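Local coordinates for protein phosphoacetylglucosamine mutase (Aspergillus lentulus, PDB 5O9X) that catalyses the reversible interconversion of N-acetylglucosamine 6-phosphate and 1-phosphate, as an enzyme of the phosphohexomutase superfamily, at residues A[302-308]-A[449-455]; A[497-502]-A[524-528]. The protein carries 1 engineered substitution. All coordinates share one frame; numbering follows the deposited sequence. Where two conformers were deposited one is given.

Contact 1. Residues A[302-308]-A[449-455]; sequences RLLDGDR and WLATYTD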
loop_
_atom_site.group_PDB
_atom_site.type_symbol
_atom_site.label_atom_id
_atom_site.label_comp_id
_atom_site.label_asym_id
_atom_site.label_seq_id
_atom_site.Cartn_x
_atom_site.Cartn_y
_atom_site.Cartn_z
ATOM N N ARG A 302 -3.758 -0.057 -22.735
ATOM C CA ARG A 302 -4.735 -0.806 -21.915
ATOM C C ARG A 302 -4.162 -0.966 -20.516
ATOM O O ARG A 302 -3.025 -1.358 -20.347
ATOM C CB ARG A 302 -4.995 -2.223 -22.458
ATOM C CG ARG A 302 -5.364 -2.231 -23.957
ATOM C CD ARG A 302 -6.709 -1.489 -24.180
ATOM N NE ARG A 302 -7.118 -1.557 -25.581
ATOM C CZ ARG A 302 -8.275 -1.069 -26.048
ATOM N NH1 ARG A 302 -9.132 -0.421 -25.238
ATOM N NH2 ARG A 302 -8.539 -1.203 -27.358
ATOM N N LEU A 303 -4.984 -0.686 -19.546
ATOM C CA LEU A 303 -4.540 -0.631 -18.165
ATOM C C LEU A 303 -4.944 -1.901 -17.449
ATOM O O LEU A 303 -6.078 -2.341 -17.589
ATOM C CB LEU A 303 -5.204 0.588 -17.432
ATOM C CG LEU A 303 -4.941 0.703 -15.908
ATOM C CD1 LEU A 303 -3.438 0.876 -15.599
ATOM C CD2 LEU A 303 -5.880 1.827 -15.357
ATOM N N LEU A 304 -4.013 -2.475 -16.659
ATOM C CA LEU A 304 -4.306 -3.634 -15.836
ATOM C C LEU A 304 -4.043 -3.258 -14.425
ATOM O O LEU A 304 -2.936 -3.496 -13.940
ATOM C CB LEU A 304 -3.543 -4.922 -16.216
ATOM C CG LEU A 304 -3.836 -5.394 -17.683
ATOM C CD1 LEU A 304 -2.607 -6.138 -18.305
ATOM C CD2 LEU A 304 -5.074 -6.253 -17.697
ATOM N N ASP A 305 -5.084 -2.773 -13.742
ATOM C CA ASP A 305 -4.829 -2.074 -12.444
ATOM C C ASP A 305 -4.930 -3.010 -11.230
ATOM O O ASP A 305 -4.954 -4.231 -11.411
ATOM C CB ASP A 305 -5.783 -0.857 -12.299
ATOM C CG ASP A 305 -7.294 -1.278 -12.114
ATOM O OD1 ASP A 305 -7.649 -2.479 -11.897
ATOM O OD2 ASP A 305 -8.157 -0.364 -12.138
ATOM N N GLY A 306 -5.019 -2.453 -10.001
ATOM C CA GLY A 306 -5.068 -3.333 -8.797
ATOM C C GLY A 306 -6.140 -4.398 -8.770
ATOM O O GLY A 306 -5.919 -5.536 -8.283
ATOM N N ASP A 307 -7.338 -4.052 -9.260
ATOM C CA ASP A 307 -8.406 -5.072 -9.292
ATOM C C ASP A 307 -8.185 -6.146 -10.307
ATOM O O ASP A 307 -8.639 -7.281 -10.134
ATOM C CB ASP A 307 -9.731 -4.388 -9.510
ATOM C CG ASP A 307 -10.048 -3.504 -8.331
ATOM O OD1 ASP A 307 -10.289 -4.037 -7.210
ATOM O OD2 ASP A 307 -9.982 -2.261 -8.485
ATOM N N ARG A 308 -7.479 -5.820 -11.379
ATOM C CA ARG A 308 -7.026 -6.872 -12.315
ATOM C C ARG A 308 -6.050 -7.833 -11.670
ATOM O O ARG A 308 -6.121 -9.021 -11.980
ATOM C CB ARG A 308 -6.280 -6.329 -13.574
ATOM C CG ARG A 308 -7.216 -5.524 -14.410
ATOM C CD ARG A 308 -8.007 -6.529 -15.284
ATOM N NE ARG A 308 -8.874 -5.728 -16.106
ATOM C CZ ARG A 308 -9.591 -6.124 -17.140
ATOM N NH1 ARG A 308 -9.646 -7.430 -17.460
ATOM N NH2 ARG A 308 -10.305 -5.207 -17.810
ATOM N N TRP A 449 -5.316 -11.764 -20.191
ATOM C CA TRP A 449 -5.646 -11.199 -18.909
ATOM C C TRP A 449 -6.642 -10.016 -19.093
ATOM O O TRP A 449 -7.624 -9.932 -18.368
ATOM C CB TRP A 449 -4.305 -10.696 -18.247
ATOM C CG TRP A 449 -4.443 -10.157 -16.820
ATOM C CD1 TRP A 449 -5.558 -10.198 -15.978
ATOM C CD2 TRP A 449 -3.413 -9.489 -16.094
ATOM N NE1 TRP A 449 -5.230 -9.617 -14.761
ATOM C CE2 TRP A 449 -3.929 -9.160 -14.811
ATOM C CE3 TRP A 449 -2.102 -9.109 -16.415
ATOM C CZ2 TRP A 449 -3.172 -8.445 -13.852
ATOM C CZ3 TRP A 449 -1.346 -8.447 -15.442
ATOM C CH2 TRP A 449 -1.876 -8.117 -14.185
ATOM N N LEU A 450 -6.382 -9.133 -20.047
ATOM C CA LEU A 450 -7.324 -8.045 -20.343
ATOM C C LEU A 450 -8.732 -8.566 -20.730
ATOM O O LEU A 450 -9.751 -7.985 -20.293
ATOM C CB LEU A 450 -6.784 -7.071 -21.422
ATOM C CG LEU A 450 -7.609 -5.759 -21.654
ATOM C CD1 LEU A 450 -7.341 -4.793 -20.501
ATOM C CD2 LEU A 450 -7.166 -5.188 -22.973
ATOM N N ALA A 451 -8.775 -9.727 -21.410
ATOM C CA ALA A 451 -10.035 -10.250 -21.903
ATOM C C ALA A 451 -10.912 -10.876 -20.820
ATOM O O ALA A 451 -12.126 -11.058 -21.045
ATOM C CB ALA A 451 -9.762 -11.234 -23.106
ATOM N N THR A 452 -10.391 -11.096 -19.605
ATOM C CA THR A 452 -11.203 -11.598 -18.502
ATOM C C THR A 452 -12.525 -10.830 -18.303
ATOM O O THR A 452 -13.570 -11.434 -18.059
ATOM C CB THR A 452 -10.444 -11.658 -17.157
ATOM O OG1 THR A 452 -9.850 -10.367 -16.831
ATOM C CG2 THR A 452 -9.260 -12.693 -17.215
ATOM N N TYR A 453 -12.459 -9.492 -18.326
ATOM C CA TYR A 453 -13.649 -8.646 -18.235
ATOM C C TYR A 453 -13.266 -7.292 -18.862
ATOM O O TYR A 453 -12.086 -6.999 -19.056
ATOM C CB TYR A 453 -14.165 -8.529 -16.797
ATOM C CG TYR A 453 -13.171 -7.841 -15.819
ATOM C CD1 TYR A 453 -13.076 -6.416 -15.742
ATOM C CD2 TYR A 453 -12.332 -8.630 -14.977
ATOM C CE1 TYR A 453 -12.165 -5.784 -14.830
ATOM C CE2 TYR A 453 -11.435 -8.026 -14.075
ATOM C CZ TYR A 453 -11.381 -6.633 -13.987
ATOM O OH TYR A 453 -10.513 -6.144 -13.088
ATOM N N THR A 454 -14.250 -6.486 -19.237
ATOM C CA THR A 454 -13.956 -5.161 -19.790
ATOM C C THR A 454 -14.318 -4.091 -18.779
ATOM O O THR A 454 -15.485 -4.017 -18.339
ATOM C CB THR A 454 -14.681 -4.959 -21.129
ATOM O OG1 THR A 454 -14.256 -5.988 -22.059
ATOM C CG2 THR A 454 -14.331 -3.584 -21.775
ATOM N N ASP A 455 -13.329 -3.266 -18.415
ATOM C CA ASP A 455 -13.585 -2.167 -17.474
ATOM C C ASP A 455 -14.630 -1.200 -18.038
ATOM O O ASP A 455 -14.621 -0.883 -19.208
ATOM C CB ASP A 455 -12.248 -1.373 -17.263
ATOM C CG ASP A 455 -11.298 -2.078 -16.277
ATOM O OD1 ASP A 455 -11.774 -2.468 -15.200
ATOM O OD2 ASP A 455 -10.073 -2.230 -16.553
HETATM O O HOH W 1 -8.658 -1.917 -18.526
HETATM O O HOH W 2 -7.722 -2.259 -15.203
HETATM O O HOH W 3 -10.223 -3.566 -13.131
#

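Contact 2. Residues A[497-502]-A[524-528]; sequences YNKGRS and EADDL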
loop_
_atom_site.group_PDB
_atom_site.type_symbol
_atom_site.label_atom_id
_atom_site.label_comp_id
_atom_site.label_asym_id
_atom_site.label_seq_id
_atom_site.Cartn_x
_atom_site.Cartn_y
_atom_site.Cartn_z
ATOM N N TYR A 497 -26.929 8.300 -16.462
ATOM C CA TYR A 497 -25.985 7.660 -17.387
ATOM C C TYR A 497 -26.144 6.143 -17.305
ATOM O O TYR A 497 -26.403 5.591 -16.217
ATOM C CB TYR A 497 -24.532 8.030 -17.077
ATOM C CG TYR A 497 -24.345 9.545 -17.091
ATOM C CD1 TYR A 497 -24.107 10.227 -18.318
ATOM C CD2 TYR A 497 -24.530 10.310 -15.925
ATOM C CE1 TYR A 497 -23.980 11.629 -18.361
ATOM C CE2 TYR A 497 -24.400 11.706 -15.969
ATOM C CZ TYR A 497 -24.129 12.344 -17.177
ATOM O OH TYR A 497 -24.005 13.748 -17.276
ATOM N N ASN A 498 -25.860 5.494 -18.431
ATOM C CA ASN A 498 -25.913 4.010 -18.419
ATOM C C ASN A 498 -24.787 3.440 -17.507
ATOM O O ASN A 498 -23.661 3.836 -17.678
ATOM C CB ASN A 498 -25.831 3.504 -19.871
ATOM C CG ASN A 498 -27.175 3.708 -20.619
ATOM O OD1 ASN A 498 -27.172 4.022 -21.800
ATOM N ND2 ASN A 498 -28.335 3.495 -19.910
ATOM N N LYS A 499 -25.140 2.633 -16.500
ATOM C CA LYS A 499 -24.155 2.081 -15.504
ATOM C C LYS A 499 -23.429 3.235 -14.748
ATOM O O LYS A 499 -22.370 3.029 -14.154
ATOM C CB LYS A 499 -23.086 1.220 -16.205
ATOM C CG LYS A 499 -23.608 -0.068 -16.895
ATOM C CD LYS A 499 -24.467 -0.909 -15.961
ATOM C CE LYS A 499 -24.389 -2.437 -16.288
ATOM N NZ LYS A 499 -23.553 -2.564 -17.509
ATOM N N GLY A 500 -24.063 4.411 -14.718
ATOM C CA GLY A 500 -23.500 5.577 -14.004
ATOM C C GLY A 500 -23.265 5.344 -12.534
ATOM O O GLY A 500 -24.212 4.974 -11.784
ATOM N N ARG A 501 -22.019 5.587 -12.087
ATOM C CA ARG A 501 -21.696 5.478 -10.665
ATOM C C ARG A 501 -20.607 6.493 -10.361
ATOM O O ARG A 501 -19.571 6.508 -11.021
ATOM C CB ARG A 501 -21.293 4.047 -10.272
ATOM C CG ARG A 501 -21.509 3.728 -8.771
ATOM C CD ARG A 501 -21.201 2.268 -8.361
ATOM N NE ARG A 501 -20.004 2.295 -7.550
ATOM C CZ ARG A 501 -18.771 2.236 -8.037
ATOM N NH1 ARG A 501 -18.571 2.050 -9.326
ATOM N NH2 ARG A 501 -17.750 2.351 -7.230
ATOM N N SER A 502 -20.878 7.366 -9.387
ATOM C CA SER A 502 -19.890 8.388 -9.002
ATOM C C SER A 502 -19.925 8.623 -7.531
ATOM O O SER A 502 -20.985 8.526 -6.905
ATOM C CB SER A 502 -20.075 9.707 -9.834
ATOM O OG SER A 502 -19.054 10.645 -9.488
ATOM N N GLU A 524 -20.042 9.400 -21.468
ATOM C CA GLU A 524 -20.841 9.412 -20.230
ATOM C C GLU A 524 -19.973 9.516 -18.995
ATOM O O GLU A 524 -20.312 10.288 -18.059
ATOM C CB GLU A 524 -21.711 8.179 -20.128
ATOM C CG GLU A 524 -22.933 8.219 -21.085
ATOM C CD GLU A 524 -23.607 6.863 -21.123
ATOM O OE1 GLU A 524 -22.926 5.868 -21.576
ATOM O OE2 GLU A 524 -24.728 6.766 -20.596
ATOM N N ALA A 525 -18.908 8.720 -18.939
ATOM C CA ALA A 525 -18.098 8.748 -17.690
ATOM C C ALA A 525 -17.453 10.118 -17.532
ATOM O O ALA A 525 -17.353 10.618 -16.420
ATOM C CB ALA A 525 -17.023 7.679 -17.707
ATOM N N ASP A 526 -16.934 10.709 -18.628
ATOM C CA ASP A 526 -16.294 12.014 -18.506
ATOM C C ASP A 526 -17.301 13.103 -18.123
ATOM O O ASP A 526 -16.984 14.018 -17.348
ATOM C CB ASP A 526 -15.661 12.369 -19.881
ATOM C CG ASP A 526 -14.346 11.560 -20.141
ATOM O OD1 ASP A 526 -13.827 10.959 -19.202
ATOM O OD2 ASP A 526 -13.845 11.536 -21.252
ATOM N N ASP A 527 -18.508 12.997 -18.682
ATOM C CA ASP A 527 -19.540 14.008 -18.365
ATOM C C ASP A 527 -19.967 13.919 -16.904
ATOM O O ASP A 527 -20.065 14.923 -16.194
ATOM C CB ASP A 527 -20.750 13.758 -19.260
ATOM C CG ASP A 527 -21.739 14.930 -19.268
ATOM O OD1 ASP A 527 -21.233 16.067 -19.193
ATOM O OD2 ASP A 527 -22.986 14.670 -19.358
ATOM N N LEU A 528 -20.164 12.690 -16.433
ATOM C CA LEU A 528 -20.584 12.483 -15.045
ATOM C C LEU A 528 -19.485 12.999 -14.115
ATOM O O LEU A 528 -19.765 13.748 -13.157
ATOM C CB LEU A 528 -20.862 10.977 -14.816
ATOM C CG LEU A 528 -21.230 10.609 -13.364
ATOM C CD1 LEU A 528 -22.377 11.405 -12.706
ATOM C CD2 LEU A 528 -21.589 9.067 -13.395
HETATM O O HOH W 4 -24.165 3.978 -23.017
#

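Contact 1. Residues A[302-308]-A[449-455]
Arg308 reaches out of the first turn of its helix into the chain at 449-455, and nearly every atom of its side chain finds something there. Arg308 CB lies 3.6 Å from Trp449 NE1. Trp449 NE1 donates to Arg308 O at 3.0 Å; the oxygen lies in the indole plane, while the nitrogen stands well above the plane of the carbonyl. CG meets the Tyr453 hydroxyl, and a bend at chi2 (-83°) carries Arg308 CD past it, 3.4 Å from Tyr453 OH. Arg308 NE follows, 3.4 Å from Tyr453 CZ. Beyond it the guanidinium lies flat on the Tyr453 ring, planes 10° apart and Arg308 CZ 3.6 Å from the ring centroid, a cation-pi stack; Leu450 CD1 lies over the opposite face, toward its rim. NH1 and NH2 both hold the carbonyl O of Tyr453, from the same face of its plane, and Arg308 NH1 also donates to Leu450 O at 2.9 Å. At the guanidinium edge Arg308 NH2 meets Asp455 OD2 at 3.2 Å, a straight but weak hydrogen bond within a salt bridge. Beside this polar knot, Leu304 lays CD2 over the five-membered ring of Trp449, and Leu450 CD2 touches Arg302 CG. The end of helix 446-451 and the chain after it pack against strand 301-304, the outermost of its sheet, and the start of helix 306-324, with helix 342-350 against Tyr453.

Contact 2. Residues A[497-502]-A[524-528]
A type II beta turn from Tyr497 to Gly500, closed by Gly500 N to Tyr497 O at 3.0 Å, brings the chain into strand 501-506 beside the first turns of helix 522-539. Tyr497 leans onto that helix: Leu528 CB sits over the ring face in a CH-pi contact, 4.1 Å from the centroid, while the Glu524 side chain runs past in the opposite direction with CG 3.6 Å from Tyr497 CD1. The Tyr497 hydroxyl gives a very short hydrogen bond, Tyr497 OH to Asp527 OD2 2.5 Å, in the ring plane but with the carboxylate turned 83° against the ring. The same OD2 is salt-bridged to Arg531. Glu524 extends beyond CG (chi2 169°) to put OE2 2.8 Å from Asn498 N, a nearly straight bond from above the carboxylate plane; OE1 takes Ser521 OG and a water shared with Asn498 OD1. Farther along, the isobutyl group of Leu528 lies against the strand, CG 3.8 Å from Ser502 CB and CD2 near Arg501 N. This is helix-on-sheet packing in the C-terminal domain of the phosphohexomutase family: edge strand 501-506 enters a three-stranded antiparallel sheet, and helix 522-539 packs against one face.

How the contacts relate
Both contacts are partly buried and lie on the same side of the chain's centre, yet they share no element and do not touch: their centres are 19 Å apart, nearest atoms about 8 Å. Contact 1 has more buried residues, and one arginine does most of the work, its guanidinium engaging backbone carbonyls, an aromatic face and a carboxylate. The centre of contact 2 lies about 28 Å from the centre of the chain, that of contact 1 about 19 Å. Contact 2 divides its polar work between two acidic residues of a helix, with a leucine of the same helix packing on the tyrosine ring and the strand. Contact 1 joins pieces 141 residues apart, whereas contact 2 closes locally within the C-terminal domain.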